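Local coordinates for virulence-associated protein I (PDB 3TRB) that probably binds DNA through a helix-turn-helix domain, as expected of an antidote protein of the HigA family of addiction modules, at residues N31-H36 with N42-I47. Numbering follows the deposited sequence.
Sequences NQLAKH and NRVTAI
The backbone bond from A46 N to N42 O, 2.9 Å long, closes the turn of helix 41-48 that carries V44, the residue that meets L33 and A34 across the contact. No hydrogen bond runs between 31-36 and 42-47; what joins them is the valine, whose two methyls take separate partners. CG1, anti to the backbone N (chi1 170°), meets the L33 methyl CD2 at 3.9 Å, the two side chains lying at a slant to each other. CG2, anti to the carbonyl carbon instead, rests on A34 and lies 3.8 Å from both CA and CB of that residue. A34 carries only a methyl, consistent with the close approach of the backbones, 6.2 Å between the CA atoms of A34 and V44. Helices 30-37 and 41-48 are the successive pair of the helix-turn-helix, and V44 packs the second against the first; in XRE-type relatives the second is the recognition helix, which enters the major groove, and the same is probable here. L33 also reaches L18 and L22 of helix 14-24 and F65 of helix 56-66. N31 OD1 is hydrogen-bonded to T41 OG1 at the start of helix 41-48.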
ATOM      1  N   ASN A  31      -5.414 -38.651   5.520  1.00 34.77           N
ATOM      2  CA  ASN A  31      -4.116 -39.318   5.535  1.00 41.93           C
ATOM      3  C   ASN A  31      -3.411 -39.248   4.185  1.00 42.03           C
ATOM      4  O   ASN A  31      -2.214 -38.974   4.116  1.00 38.42           O
ATOM      5  CB  ASN A  31      -4.260 -40.777   5.980  1.00 50.16           C
ATOM      6  CG  ASN A  31      -4.173 -40.939   7.484  1.00 58.20           C
ATOM      7  OD1 ASN A  31      -3.085 -40.929   8.058  1.00 61.92           O
ATOM      8  ND2 ASN A  31      -5.322 -41.101   8.131  1.00 58.85           N
ATOM      9  N   GLN A  32      -4.160 -39.498   3.117  1.00 39.88           N
ATOM     10  CA  GLN A  32      -3.612 -39.440   1.766  1.00 34.95           C
ATOM     11  C   GLN A  32      -3.040 -38.060   1.461  1.00 32.22           C
ATOM     12  O   GLN A  32      -1.919 -37.938   0.969  1.00 36.93           O
ATOM     13  CB  GLN A  32      -4.679 -39.805   0.731  1.00 31.34           C
ATOM     14  CG  GLN A  32      -5.054 -41.277   0.713  1.00 34.59           C
ATOM     15  CD  GLN A  32      -6.135 -41.585  -0.306  1.00 35.04           C
ATOM     16  OE1 GLN A  32      -7.317 -41.341  -0.066  1.00 36.99           O
ATOM     17  NE2 GLN A  32      -5.734 -42.126  -1.450  1.00 37.25           N
ATOM     18  N   LEU A  33      -3.817 -37.022   1.755  1.00 28.90           N
ATOM     19  CA  LEU A  33      -3.375 -35.652   1.525  1.00 29.97           C
ATOM     20  C   LEU A  33      -2.146 -35.323   2.365  1.00 30.60           C
ATOM     21  O   LEU A  33      -1.188 -34.729   1.872  1.00 28.99           O
ATOM     22  CB  LEU A  33      -4.499 -34.660   1.836  1.00 30.99           C
ATOM     23  CG  LEU A  33      -4.137 -33.186   1.649  1.00 31.18           C
ATOM     24  CD1 LEU A  33      -3.677 -32.920   0.220  1.00 28.43           C
ATOM     25  CD2 LEU A  33      -5.307 -32.288   2.016  1.00 29.60           C
ATOM     26  N   ALA A  34      -2.184 -35.714   3.635  1.00 30.99           N
ATOM     27  CA  ALA A  34      -1.082 -35.457   4.554  1.00 30.51           C
ATOM     28  C   ALA A  34       0.226 -36.039   4.027  1.00 32.51           C
ATOM     29  O   ALA A  34       1.274 -35.399   4.104  1.00 31.22           O
ATOM     30  CB  ALA A  34      -1.400 -36.015   5.934  1.00 32.23           C
ATOM     31  N   LYS A  35       0.161 -37.255   3.491  1.00 33.62           N
ATOM     32  CA  LYS A  35       1.336 -37.885   2.895  1.00 39.58           C
ATOM     33  C   LYS A  35       1.807 -37.118   1.663  1.00 36.48           C
ATOM     34  O   LYS A  35       3.004 -36.898   1.480  1.00 39.11           O
ATOM     35  CB  LYS A  35       1.051 -39.344   2.528  1.00 47.44           C
ATOM     36  CG  LYS A  35       1.136 -40.312   3.696  1.00 55.37           C
ATOM     37  CD  LYS A  35       1.085 -41.753   3.212  1.00 66.09           C
ATOM     38  CE  LYS A  35       1.346 -42.734   4.344  1.00 71.33           C
ATOM     39  NZ  LYS A  35       1.380 -44.143   3.860  1.00 76.80           N
ATOM     40  N   HIS A  36       0.860 -36.718   0.821  1.00 35.49           N
ATOM     41  CA  HIS A  36       1.175 -35.952  -0.379  1.00 36.35           C
ATOM     42  C   HIS A  36       1.850 -34.626  -0.036  1.00 32.16           C
ATOM     43  O   HIS A  36       2.776 -34.196  -0.725  1.00 36.65           O
ATOM     44  CB  HIS A  36      -0.088 -35.691  -1.203  1.00 37.40           C
ATOM     45  CG  HIS A  36      -0.573 -36.884  -1.970  1.00 44.05           C
ATOM     46  ND1 HIS A  36       0.217 -37.558  -2.873  1.00 49.02           N
ATOM     47  CD2 HIS A  36      -1.774 -37.509  -1.979  1.00 43.93           C
ATOM     48  CE1 HIS A  36      -0.471 -38.556  -3.400  1.00 51.18           C
ATOM     49  NE2 HIS A  36      -1.682 -38.548  -2.876  1.00 48.35           N
ATOM     50  N   ASN A  42      -2.755 -34.877  11.551  1.00 31.11           N
ATOM     51  CA  ASN A  42      -3.422 -33.992  12.500  1.00 37.36           C
ATOM     52  C   ASN A  42      -3.639 -32.588  11.943  1.00 30.13           C
ATOM     53  O   ASN A  42      -4.684 -31.978  12.168  1.00 29.67           O
ATOM     54  CB  ASN A  42      -2.628 -33.914  13.804  1.00 47.91           C
ATOM     55  CG  ASN A  42      -2.700 -35.198  14.606  1.00 60.37           C
ATOM     56  OD1 ASN A  42      -3.768 -35.795  14.748  1.00 65.43           O
ATOM     57  ND2 ASN A  42      -1.563 -35.629  15.135  1.00 63.87           N
ATOM     58  N   ARG A  43      -2.646 -32.079  11.221  1.00 28.05           N
ATOM     59  CA  ARG A  43      -2.727 -30.740  10.646  1.00 28.41           C
ATOM     60  C   ARG A  43      -3.811 -30.660   9.575  1.00 27.25           C
ATOM     61  O   ARG A  43      -4.580 -29.700   9.528  1.00 24.86           O
ATOM     62  CB  ARG A  43      -1.377 -30.325  10.063  1.00 27.38           C
ATOM     63  CG  ARG A  43      -1.321 -28.882   9.589  1.00 28.35           C
ATOM     64  CD  ARG A  43       0.082 -28.522   9.133  1.00 29.89           C
ATOM     65  NE  ARG A  43       1.069 -28.786  10.175  1.00 30.96           N
ATOM     66  CZ  ARG A  43       2.384 -28.800   9.981  1.00 31.22           C
ATOM     67  NH1 ARG A  43       2.882 -28.568   8.775  1.00 29.16           N
ATOM     68  NH2 ARG A  43       3.201 -29.052  10.994  1.00 33.34           N
ATOM     69  N   VAL A  44      -3.865 -31.672   8.716  1.00 28.65           N
ATOM     70  CA  VAL A  44      -4.892 -31.739   7.683  1.00 27.71           C
ATOM     71  C   VAL A  44      -6.282 -31.853   8.304  1.00 25.44           C
ATOM     72  O   VAL A  44      -7.201 -31.129   7.929  1.00 27.14           O
ATOM     73  CB  VAL A  44      -4.663 -32.932   6.736  1.00 25.84           C
ATOM     74  CG1 VAL A  44      -5.867 -33.126   5.829  1.00 21.43           C
ATOM     75  CG2 VAL A  44      -3.395 -32.727   5.919  1.00 23.83           C
ATOM     76  N   THR A  45      -6.425 -32.768   9.258  1.00 24.91           N
ATOM     77  CA  THR A  45      -7.696 -32.970   9.944  1.00 30.84           C
ATOM     78  C   THR A  45      -8.181 -31.697  10.633  1.00 27.59           C
ATOM     79  O   THR A  45      -9.363 -31.358  10.571  1.00 28.61           O
ATOM     80  CB  THR A  45      -7.596 -34.103  10.979  1.00 36.72           C
ATOM     81  OG1 THR A  45      -7.456 -35.357  10.300  1.00 41.08           O
ATOM     82  CG2 THR A  45      -8.841 -34.142  11.850  1.00 40.09           C
ATOM     83  N   ALA A  46      -7.260 -30.997  11.288  1.00 25.76           N
ATOM     84  CA  ALA A  46      -7.594 -29.760  11.983  1.00 27.76           C
ATOM     85  C   ALA A  46      -8.109 -28.700  11.015  1.00 25.41           C
ATOM     86  O   ALA A  46      -9.073 -27.996  11.310  1.00 24.43           O
ATOM     87  CB  ALA A  46      -6.388 -29.243  12.752  1.00 29.50           C
ATOM     88  N   ILE A  47      -7.465 -28.595   9.856  1.00 23.79           N
ATOM     89  CA  ILE A  47      -7.885 -27.645   8.833  1.00 23.75           C
ATOM     90  C   ILE A  47      -9.254 -28.023   8.278  1.00 23.55           C
ATOM     91  O   ILE A  47     -10.119 -27.165   8.098  1.00 21.23           O
ATOM     92  CB  ILE A  47      -6.865 -27.571   7.681  1.00 23.21           C
ATOM     93  CG1 ILE A  47      -5.539 -26.994   8.182  1.00 25.01           C
ATOM     94  CG2 ILE A  47      -7.417 -26.740   6.532  1.00 19.65           C
ATOM     95  CD1 ILE A  47      -4.431 -27.027   7.151  1.00 25.27           C
TER